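Local structure of mannose-6-phosphate isomerase (Helicobacter pylori, 2QH5) at residues G80-L86 against K229-E235; A95-M100 against C213-F217; D113-D118 against A264-D268; V139-I145 against Y185-F191. The protein probably makes GDP-mannose and diphosphate from mannose 1-phosphate and GTP, this chain being the N-terminal nucleotidyltransferase part of a longer type 2 mannose-6-phosphate isomerase. All coordinates share one frame; numbering follows the deposited sequence.

Contact 1: residues G80-L86 against K229-E235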
# COMPACT_ATOMS: atom_id res chain seq x y z
N GLY A 80 -8.11 -13.13 0.65
CA GLY A 80 -8.28 -13.08 2.10
C GLY A 80 -8.55 -11.65 2.54
O GLY A 80 -8.29 -10.71 1.79
N PHE A 81 -9.07 -11.51 3.75
CA PHE A 81 -9.37 -10.20 4.33
C PHE A 81 -8.70 -10.01 5.67
O PHE A 81 -8.54 -10.95 6.43
CB PHE A 81 -10.87 -10.05 4.56
CG PHE A 81 -11.62 -9.58 3.36
CD1 PHE A 81 -12.02 -8.26 3.26
CD2 PHE A 81 -11.95 -10.47 2.34
CE1 PHE A 81 -12.74 -7.82 2.15
CE2 PHE A 81 -12.65 -10.04 1.23
CZ PHE A 81 -13.06 -8.71 1.13
N LEU A 82 -8.31 -8.78 5.94
CA LEU A 82 -7.93 -8.39 7.28
C LEU A 82 -8.85 -7.25 7.65
O LEU A 82 -8.78 -6.15 7.08
CB LEU A 82 -6.48 -7.94 7.33
CG LEU A 82 -6.09 -7.11 8.56
CD1 LEU A 82 -6.12 -7.94 9.83
CD2 LEU A 82 -4.74 -6.46 8.36
N LEU A 83 -9.72 -7.52 8.62
CA LEU A 83 -10.74 -6.56 9.02
C LEU A 83 -10.28 -5.68 10.18
O LEU A 83 -9.64 -6.13 11.12
CB LEU A 83 -12.05 -7.27 9.34
CG LEU A 83 -12.55 -8.15 8.20
CD1 LEU A 83 -13.89 -8.76 8.56
CD2 LEU A 83 -12.66 -7.36 6.90
N GLU A 84 -10.59 -4.40 10.09
CA GLU A 84 -10.16 -3.49 11.12
C GLU A 84 -11.35 -2.94 11.91
O GLU A 84 -12.36 -2.54 11.33
CB GLU A 84 -9.29 -2.39 10.53
CG GLU A 84 -8.04 -2.95 9.83
CD GLU A 84 -6.95 -1.92 9.63
OE1 GLU A 84 -5.81 -2.17 10.11
OE2 GLU A 84 -7.22 -0.89 8.98
N SER A 85 -11.21 -2.99 13.23
CA SER A 85 -12.10 -2.27 14.14
C SER A 85 -11.74 -0.78 14.05
O SER A 85 -12.57 0.04 13.64
CB SER A 85 -11.94 -2.79 15.57
OG SER A 85 -10.61 -3.22 15.83
N LEU A 86 -10.50 -0.46 14.42
CA LEU A 86 -9.94 0.88 14.27
C LEU A 86 -8.90 0.88 13.17
O LEU A 86 -8.32 -0.16 12.84
CB LEU A 86 -9.22 1.31 15.55
CG LEU A 86 -9.82 1.11 16.94
CD1 LEU A 86 -8.70 1.06 17.97
CD2 LEU A 86 -10.83 2.22 17.27
N LYS A 229 -12.19 -17.13 4.73
CA LYS A 229 -11.35 -16.97 5.91
C LYS A 229 -11.07 -15.49 6.07
O LYS A 229 -10.68 -14.81 5.13
CB LYS A 229 -10.04 -17.75 5.78
CG LYS A 229 -9.03 -17.48 6.90
CD LYS A 229 -7.69 -18.15 6.61
CE LYS A 229 -6.67 -17.89 7.71
NZ LYS A 229 -5.27 -18.23 7.31
N ILE A 230 -11.29 -15.00 7.29
CA ILE A 230 -11.13 -13.61 7.65
C ILE A 230 -10.15 -13.63 8.80
O ILE A 230 -9.96 -14.66 9.43
CB ILE A 230 -12.52 -12.99 8.04
CG1 ILE A 230 -13.04 -12.12 6.91
CG2 ILE A 230 -12.48 -12.18 9.34
CD1 ILE A 230 -13.04 -12.81 5.57
N ALA A 231 -9.50 -12.50 9.04
CA ALA A 231 -8.78 -12.29 10.27
C ALA A 231 -9.17 -10.89 10.71
O ALA A 231 -9.28 -10.01 9.86
CB ALA A 231 -7.30 -12.38 10.03
N ARG A 232 -9.45 -10.70 12.00
CA ARG A 232 -9.44 -9.35 12.57
C ARG A 232 -8.74 -9.27 13.90
O ARG A 232 -8.45 -10.29 14.52
CB ARG A 232 -10.81 -8.64 12.61
CG ARG A 232 -12.04 -9.42 12.98
CD ARG A 232 -12.56 -9.08 14.37
NE ARG A 232 -12.89 -7.67 14.61
CZ ARG A 232 -13.10 -7.16 15.83
NH1 ARG A 232 -13.00 -7.94 16.90
NH2 ARG A 232 -13.40 -5.88 15.99
N LEU A 233 -8.44 -8.04 14.29
CA LEU A 233 -7.84 -7.76 15.58
C LEU A 233 -8.82 -6.96 16.43
O LEU A 233 -9.52 -6.07 15.92
CB LEU A 233 -6.55 -6.95 15.43
CG LEU A 233 -5.49 -7.34 14.40
CD1 LEU A 233 -5.59 -6.41 13.22
CD2 LEU A 233 -4.13 -7.21 15.06
N SER A 234 -8.85 -7.28 17.72
CA SER A 234 -9.70 -6.59 18.69
C SER A 234 -9.41 -5.10 18.74
O SER A 234 -8.28 -4.67 18.52
CB SER A 234 -9.48 -7.17 20.09
OG SER A 234 -8.23 -6.77 20.62
N GLU A 235 -10.45 -4.33 19.05
CA GLU A 235 -10.31 -2.89 19.26
C GLU A 235 -9.30 -2.62 20.37
O GLU A 235 -8.58 -1.62 20.33
CB GLU A 235 -11.67 -2.29 19.62
CG GLU A 235 -11.68 -0.78 19.62
CD GLU A 235 -13.05 -0.20 19.91
OE1 GLU A 235 -13.12 1.00 20.26
OE2 GLU A 235 -14.04 -0.95 19.80
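The carbonyl oxygen of A231 receives the shortest polar bond between G80-L86 and K229-E235: L83 N lies 2.8 Å from A231 O and points almost straight at it, 170° at the hydrogen. The CA of L82 adds a C-H contact to the same oxygen. One step back, A231 N donates to F81 O at 3.2 Å, a more bent bond, so two backbone bonds join the neighbouring parallel strands. The hydroxyl of S85 supplies the next bond, donating to L233 O (OG to O 3.1 Å) and tying S85, just past strand 78-84, to L233. Around this spine the side chains sort onto two faces. On one, I230 runs beside F81, its CD1 3.7 Å from F81 CB, while its CG2 meets L83 CD1 at 3.8 Å. On the other, the CD1 methyls of L82 and L233 touch. R232 folds back at chi2 and chi3 (108° and 58°), which brings NH2 to 3.4 Å from S85 CB; its charge is paired with E60. At the far end L86 crosses E235 at about a right angle, CG to CG 3.8 Å. Strand 230-233 extends the mixed sheet of the GT-A-like nucleotidyltransferase domain, pairing parallel with strand 78-84, whose other edge bonds to strand 53-59. Helix 63-69 packs against F81, L83 and I230, with Y63 edge-to-face to the F81 ring, whereas M238 of helix 235-239 reaches E84, L86 and L233.

Contact 2: residues A95-M100 against C213-F217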
# COMPACT_ATOMS: atom_id res chain seq x y z
N ALA A 95 2.62 -3.36 8.16
CA ALA A 95 3.36 -4.25 9.07
C ALA A 95 2.57 -5.49 9.46
O ALA A 95 3.14 -6.58 9.54
CB ALA A 95 3.81 -3.51 10.30
N LEU A 96 1.27 -5.32 9.70
CA LEU A 96 0.39 -6.45 10.03
C LEU A 96 0.29 -7.43 8.87
O LEU A 96 0.48 -8.63 9.06
CB LEU A 96 -1.00 -5.96 10.51
CG LEU A 96 -1.02 -5.28 11.91
CD1 LEU A 96 -2.31 -4.50 12.19
CD2 LEU A 96 -0.73 -6.25 13.05
N SER A 97 0.04 -6.91 7.67
CA SER A 97 0.02 -7.69 6.42
C SER A 97 1.30 -8.48 6.14
O SER A 97 1.25 -9.61 5.67
CB SER A 97 -0.24 -6.77 5.23
OG SER A 97 -1.35 -5.93 5.46
N ALA A 98 2.44 -7.86 6.43
CA ALA A 98 3.74 -8.50 6.31
C ALA A 98 3.91 -9.62 7.33
O ALA A 98 4.48 -10.66 7.02
CB ALA A 98 4.84 -7.47 6.45
N LEU A 99 3.40 -9.42 8.55
CA LEU A 99 3.44 -10.44 9.59
C LEU A 99 2.50 -11.61 9.27
O LEU A 99 2.73 -12.73 9.73
CB LEU A 99 3.12 -9.86 10.97
CG LEU A 99 4.06 -8.83 11.62
CD1 LEU A 99 3.38 -8.21 12.81
CD2 LEU A 99 5.45 -9.36 12.03
N MET A 100 1.46 -11.35 8.48
CA MET A 100 0.57 -12.41 7.97
C MET A 100 1.15 -13.09 6.74
O MET A 100 0.46 -13.86 6.07
CB MET A 100 -0.81 -11.84 7.62
CG MET A 100 -1.70 -11.53 8.80
SD MET A 100 -3.16 -10.54 8.39
CE MET A 100 -2.82 -9.18 9.50
N CYS A 213 2.87 -3.80 16.64
CA CYS A 213 2.22 -4.68 15.67
C CYS A 213 2.43 -6.16 15.99
O CYS A 213 1.54 -6.96 15.78
CB CYS A 213 2.69 -4.37 14.25
SG CYS A 213 1.85 -2.98 13.50
N GLU A 214 3.61 -6.49 16.50
CA GLU A 214 3.95 -7.87 16.88
C GLU A 214 3.06 -8.42 17.99
O GLU A 214 2.66 -9.59 17.95
CB GLU A 214 5.43 -7.99 17.28
CG GLU A 214 6.41 -8.12 16.11
CD GLU A 214 7.88 -7.99 16.54
OE1 GLU A 214 8.16 -7.29 17.54
OE2 GLU A 214 8.75 -8.58 15.86
N ARG A 215 2.76 -7.59 18.99
CA ARG A 215 1.87 -8.00 20.08
C ARG A 215 0.39 -7.92 19.69
O ARG A 215 -0.42 -8.67 20.21
CB ARG A 215 2.14 -7.20 21.36
CG ARG A 215 2.17 -5.69 21.19
CD ARG A 215 1.97 -4.95 22.51
NE ARG A 215 0.55 -4.77 22.81
CZ ARG A 215 -0.13 -5.50 23.69
NH1 ARG A 215 0.47 -6.46 24.39
NH2 ARG A 215 -1.42 -5.25 23.89
N ALA A 216 0.05 -7.00 18.79
CA ALA A 216 -1.32 -6.90 18.29
C ALA A 216 -1.65 -8.15 17.48
O ALA A 216 -2.71 -8.75 17.65
CB ALA A 216 -1.50 -5.65 17.46
N PHE A 217 -0.72 -8.54 16.62
CA PHE A 217 -0.79 -9.77 15.84
C PHE A 217 -1.02 -11.02 16.72
O PHE A 217 -1.56 -12.02 16.25
CB PHE A 217 0.49 -9.92 15.00
CG PHE A 217 0.49 -11.11 14.09
CD1 PHE A 217 1.10 -12.31 14.48
CD2 PHE A 217 -0.11 -11.04 12.84
CE1 PHE A 217 1.08 -13.42 13.64
CE2 PHE A 217 -0.12 -12.15 11.99
CZ PHE A 217 0.48 -13.34 12.39
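L99 and F217 make the aromatic part of the contact between A95-M100 and C213-F217. L99 CB stands over one face of the F217 ring in a CH-pi contact, 4.2 Å from the centroid and offset toward the rim. M100 comes to the same ring at its edge, with CG in the ring plane 3.6 Å from CE2, so the phenyl is held from above and from the side. F217 has CG anti to its N (chi1 -176°), which carries the ring across to the end of helix 90-99. The aliphatic and sulfur contacts lie a turn away. C213 SG packs against A95 CB at 3.8 Å and L96 CG at 4.0 Å. One methyl from each leucine, L96 CD2 and L99 CD1, approaches C213 O, at 3.6 Å in the case of L96; that carbonyl also accepts the helical bond from F217 N. Outside the pair, L199 and L202 of helix 195-205 touch L99 and A95, and L233 of strand 230-233 touches L96. Apolar carbon, sulfur and one ring thus join two helices of the nucleotidyltransferase domain, 90-99 to 207-216 and F217, by van der Waals contact, while the amides of L99, M100 and F217 are bonded within their own segments.

Contact 3: residues D113-D118 against A264-D268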
# COMPACT_ATOMS: atom_id res chain seq x y z
N ASP A 113 -8.26 3.52 -3.66
CA ASP A 113 -8.84 4.75 -4.22
C ASP A 113 -8.00 5.33 -5.38
O ASP A 113 -7.86 6.55 -5.51
CB ASP A 113 -9.07 5.80 -3.13
CG ASP A 113 -7.82 6.07 -2.28
OD1 ASP A 113 -7.97 6.50 -1.12
OD2 ASP A 113 -6.69 5.84 -2.76
N HIS A 114 -7.46 4.45 -6.21
CA HIS A 114 -6.61 4.84 -7.33
C HIS A 114 -7.27 4.57 -8.67
O HIS A 114 -7.87 3.51 -8.88
CB HIS A 114 -5.28 4.09 -7.29
CG HIS A 114 -4.27 4.69 -6.36
ND1 HIS A 114 -3.12 4.03 -5.99
CD2 HIS A 114 -4.23 5.89 -5.73
CE1 HIS A 114 -2.41 4.80 -5.18
NE2 HIS A 114 -3.07 5.93 -5.00
N LEU A 115 -7.15 5.53 -9.57
CA LEU A 115 -7.56 5.36 -10.95
C LEU A 115 -6.32 5.31 -11.84
O LEU A 115 -5.51 6.25 -11.86
CB LEU A 115 -8.50 6.48 -11.39
CG LEU A 115 -9.71 6.15 -12.27
CD1 LEU A 115 -10.36 7.45 -12.75
CD2 LEU A 115 -9.38 5.23 -13.46
N ILE A 116 -6.16 4.20 -12.54
CA ILE A 116 -5.04 3.99 -13.44
C ILE A 116 -5.61 3.45 -14.75
O ILE A 116 -6.20 2.37 -14.78
CB ILE A 116 -3.99 3.04 -12.82
CG1 ILE A 116 -3.18 3.78 -11.75
CG2 ILE A 116 -3.04 2.49 -13.89
CD1 ILE A 116 -2.64 2.90 -10.65
N LYS A 117 -5.46 4.24 -15.81
CA LYS A 117 -6.08 3.93 -17.10
C LYS A 117 -5.17 3.18 -18.07
O LYS A 117 -5.60 2.22 -18.71
CB LYS A 117 -6.64 5.21 -17.73
CG LYS A 117 -8.02 5.58 -17.19
CD LYS A 117 -8.24 7.08 -17.20
CE LYS A 117 -7.50 7.76 -16.06
NZ LYS A 117 -7.66 9.24 -16.07
N ASP A 118 -3.91 3.61 -18.19
CA ASP A 118 -2.95 2.87 -19.00
C ASP A 118 -2.48 1.65 -18.22
O ASP A 118 -1.60 1.74 -17.37
CB ASP A 118 -1.76 3.75 -19.41
CG ASP A 118 -0.97 3.17 -20.58
OD1 ASP A 118 -0.64 3.95 -21.50
OD2 ASP A 118 -0.68 1.95 -20.59
N ALA A 264 0.87 6.45 -16.26
CA ALA A 264 -0.28 5.61 -16.59
C ALA A 264 -1.64 6.31 -16.39
O ALA A 264 -2.67 5.64 -16.30
CB ALA A 264 -0.22 4.31 -15.80
N LYS A 265 -1.61 7.64 -16.34
CA LYS A 265 -2.79 8.47 -16.01
C LYS A 265 -3.32 8.18 -14.60
O LYS A 265 -4.50 7.87 -14.41
CB LYS A 265 -3.90 8.37 -17.06
CG LYS A 265 -3.78 9.38 -18.19
CD LYS A 265 -5.06 9.44 -19.00
CE LYS A 265 -5.04 10.61 -19.97
NZ LYS A 265 -6.33 10.74 -20.69
N TRP A 266 -2.42 8.30 -13.63
CA TRP A 266 -2.72 8.05 -12.23
C TRP A 266 -3.55 9.18 -11.61
O TRP A 266 -3.19 10.35 -11.71
CB TRP A 266 -1.40 7.87 -11.47
CG TRP A 266 -1.53 7.69 -9.98
CD1 TRP A 266 -1.69 6.52 -9.31
CD2 TRP A 266 -1.47 8.73 -8.99
NE1 TRP A 266 -1.74 6.75 -7.96
CE2 TRP A 266 -1.61 8.10 -7.73
CE3 TRP A 266 -1.31 10.12 -9.04
CZ2 TRP A 266 -1.60 8.82 -6.53
CZ3 TRP A 266 -1.31 10.83 -7.84
CH2 TRP A 266 -1.45 10.17 -6.61
N SER A 267 -4.66 8.81 -10.99
CA SER A 267 -5.54 9.78 -10.33
C SER A 267 -5.77 9.45 -8.85
O SER A 267 -5.69 8.30 -8.43
CB SER A 267 -6.88 9.89 -11.06
OG SER A 267 -6.74 10.59 -12.28
N ASP A 268 -6.05 10.50 -8.07
CA ASP A 268 -6.31 10.37 -6.65
C ASP A 268 -7.47 11.27 -6.22
O ASP A 268 -8.41 10.82 -5.56
CB ASP A 268 -5.06 10.71 -5.84
CG ASP A 268 -5.14 10.21 -4.40
OD1 ASP A 268 -5.72 9.13 -4.17
OD2 ASP A 268 -4.60 10.90 -3.51
O HOH W 1 -3.57 7.67 -3.15
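W266 turns the edge of its indole toward the face of H114: NE1 sits over the centre of the imidazole, 3.3 Å above its plane, with the rings at 67° in an edge-to-face pair. At the indole rim, I116 CG1 lies 4.0 Å from W266 CD1. The histidine is also approached in its own plane by D268 OD1. A water joins the two residues, 2.6 Å from H114 NE2 and more weakly bonded to D268 OD1. The D268 carboxylate oxygen OD1 comes within 3.7 Å of D113 OD2, so two like charges stand close. Beneath these groups runs a backbone frame of two antiparallel loops of the nucleotidyltransferase domain, one after strand 106-111 and one after strand 257-261. S267 N donates to L115 O at 2.8 Å, in the carbonyl plane, and L115 N returns a weak bond to S267 O; this is a single hydrogen-bonded bridge with L115 CB against S267 CB. Further along, D118 N donates to A264 O (3.0 Å) from well above the carbonyl plane, and K117 N adds a weak bond to that oxygen. D118 CG is anti to the backbone N (chi1 -163°), so the carboxylate leads away from A264 and OD2 caps A121 N at the start of helix 119-134. R46 binds H114 O, and Y122 and A121 of helix 119-134 lie against I116 and A264. The chemistry is thus divided: carbonyls and amides fix the register of the two loops, while the ring pair joins their side chains and the D268 carboxylate reaches H114 through the water.

Contact 4: residues V139-I145 against Y185-F191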
# COMPACT_ATOMS: atom_id res chain seq x y z
N VAL A 139 10.53 -0.44 -2.74
CA VAL A 139 10.29 0.23 -3.99
C VAL A 139 9.07 1.10 -3.87
O VAL A 139 8.02 0.66 -3.42
CB VAL A 139 10.13 -0.77 -5.17
CG1 VAL A 139 10.16 -0.05 -6.49
CG2 VAL A 139 11.21 -1.83 -5.13
N THR A 140 9.24 2.35 -4.26
CA THR A 140 8.17 3.33 -4.30
C THR A 140 7.91 3.75 -5.75
O THR A 140 8.67 3.38 -6.64
CB THR A 140 8.51 4.53 -3.40
OG1 THR A 140 7.34 5.33 -3.22
CG2 THR A 140 9.63 5.37 -4.01
N PHE A 141 6.84 4.50 -5.99
CA PHE A 141 6.46 4.88 -7.35
C PHE A 141 6.28 6.38 -7.51
O PHE A 141 5.55 7.01 -6.73
CB PHE A 141 5.18 4.16 -7.79
CG PHE A 141 5.32 2.68 -8.00
CD1 PHE A 141 5.34 1.79 -6.91
CD2 PHE A 141 5.39 2.15 -9.28
CE1 PHE A 141 5.45 0.42 -7.11
CE2 PHE A 141 5.51 0.77 -9.48
CZ PHE A 141 5.54 -0.10 -8.39
N GLY A 142 6.93 6.95 -8.52
CA GLY A 142 6.87 8.39 -8.75
C GLY A 142 5.84 8.82 -9.77
O GLY A 142 5.64 8.14 -10.78
N VAL A 143 5.18 9.94 -9.50
CA VAL A 143 4.24 10.54 -10.44
C VAL A 143 4.65 11.99 -10.66
O VAL A 143 4.85 12.74 -9.69
CB VAL A 143 2.77 10.44 -9.95
CG1 VAL A 143 1.85 11.36 -10.74
CG2 VAL A 143 2.28 9.00 -10.05
N SER A 144 4.79 12.37 -11.92
CA SER A 144 5.28 13.70 -12.31
C SER A 144 4.32 14.81 -11.92
O SER A 144 3.15 14.82 -12.31
CB SER A 144 5.57 13.74 -13.81
OG SER A 144 4.64 12.95 -14.53
N ILE A 145 4.84 15.74 -11.12
CA ILE A 145 4.07 16.84 -10.56
C ILE A 145 3.61 17.85 -11.61
O ILE A 145 4.40 18.30 -12.45
CB ILE A 145 4.92 17.60 -9.51
CG1 ILE A 145 5.51 16.63 -8.48
CG2 ILE A 145 4.10 18.70 -8.84
CD1 ILE A 145 6.50 17.27 -7.52
N TYR A 185 8.99 14.10 -7.71
CA TYR A 185 7.80 13.32 -8.06
C TYR A 185 6.84 13.23 -6.87
O TYR A 185 7.26 13.27 -5.70
CB TYR A 185 8.20 11.90 -8.48
CG TYR A 185 9.10 11.78 -9.70
CD1 TYR A 185 8.60 11.34 -10.92
CD2 TYR A 185 10.46 12.07 -9.62
CE1 TYR A 185 9.42 11.20 -12.03
CE2 TYR A 185 11.29 11.95 -10.73
CZ TYR A 185 10.77 11.51 -11.93
OH TYR A 185 11.60 11.39 -13.02
N PHE A 186 5.55 13.11 -7.16
CA PHE A 186 4.56 12.77 -6.14
C PHE A 186 4.71 11.30 -5.80
O PHE A 186 4.81 10.45 -6.69
CB PHE A 186 3.13 12.99 -6.65
CG PHE A 186 2.68 14.43 -6.64
CD1 PHE A 186 2.94 15.25 -5.54
CD2 PHE A 186 1.96 14.95 -7.71
CE1 PHE A 186 2.51 16.57 -5.52
CE2 PHE A 186 1.53 16.27 -7.70
CZ PHE A 186 1.80 17.08 -6.60
N ASN A 187 4.72 10.99 -4.51
CA ASN A 187 4.64 9.61 -4.09
C ASN A 187 3.24 9.05 -4.37
O ASN A 187 2.23 9.64 -3.96
CB ASN A 187 4.99 9.46 -2.61
CG ASN A 187 4.82 8.05 -2.11
OD1 ASN A 187 4.99 7.08 -2.87
ND2 ASN A 187 4.46 7.91 -0.85
N SER A 188 3.19 7.93 -5.07
CA SER A 188 1.92 7.34 -5.48
C SER A 188 1.19 6.73 -4.29
O SER A 188 -0.03 6.60 -4.30
CB SER A 188 2.14 6.27 -6.54
OG SER A 188 2.69 5.10 -5.96
N GLY A 189 1.95 6.37 -3.26
CA GLY A 189 1.38 5.68 -2.11
C GLY A 189 1.40 4.17 -2.30
O GLY A 189 1.13 3.44 -1.36
N MET A 190 1.71 3.72 -3.52
CA MET A 190 1.93 2.29 -3.81
C MET A 190 3.35 1.89 -3.41
O MET A 190 4.23 2.74 -3.33
CB MET A 190 1.77 2.01 -5.30
CG MET A 190 0.49 2.50 -5.93
SD MET A 190 0.42 2.02 -7.66
CE MET A 190 1.17 0.38 -7.58
N PHE A 191 3.57 0.59 -3.18
CA PHE A 191 4.86 0.09 -2.69
C PHE A 191 5.07 -1.35 -3.06
O PHE A 191 4.11 -2.12 -3.08
CB PHE A 191 4.96 0.18 -1.16
CG PHE A 191 4.94 1.58 -0.63
CD1 PHE A 191 3.82 2.04 0.05
CD2 PHE A 191 6.02 2.43 -0.81
CE1 PHE A 191 3.78 3.34 0.53
CE2 PHE A 191 5.99 3.73 -0.33
CZ PHE A 191 4.87 4.18 0.35
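Strand 139-144 and strand 185-188 run antiparallel but strongly splayed, 134° between their directions, with V143 and F186 as the hydrogen-bonded pair: F186 N donates to V143 O at 2.7 Å and V143 N to F186 O at 2.9 Å. S188 N adds a bond to F141 O, after which the second segment turns a corner at G189. Two side-chain-to-backbone turns shape this corner, N187 OD1 accepting from G189 N in an Asx turn and S188 OG from M190 N in an ST turn. The S188 hydroxyl sits between the backbone N and the carbonyl carbon (chi1 74°), which also brings OG to 3.2 Å from F141 CB. On the V143 side, I145 crosses F186 at about a right angle. Its CG1 rests over the centre of the phenyl, 3.9 Å from the centroid and 5° off the normal, while CG2 reaches CZ at 3.6 Å. Beyond the corner M190 lays its CE over one face of the F141 ring and holds SD above the same ring at 5.1 Å, a distant Met-aromatic contact. Y185 packs CB on G142 CA at 3.8 Å, and T140 lies alongside F191, OG1 to CE2 3.6 Å. Within the mixed sheet of this GT-A-like domain, the other edge of strand 138-144 bonds to strand 257-261. Helix 119-134 packs on V139, F141 and M190, while helix 246-251 reaches F191; F152 and Y154 add aromatic contacts to F186, the latter edge-to-face.

Contacts 1 and 4 both join strands of the mixed sheet, but on opposite sides of the chain's centre, their own centres about 28 Å apart: contact 1 is a parallel pair, contact 4 an antiparallel one that is more deeply buried and richer in rings. Contact 2 joins two helices without polar bonds between them and touches contact 1, L233 CD1 lying 3.9 Å from L96 CD1. Contact 3 lies between loops, with several exposed residues, charges and a water. It leans on contact 4, where W266 CE3 is 3.8 Å from V143 CG1. The contacts thus form two touching pairs, 1 with 2 and 3 with 4.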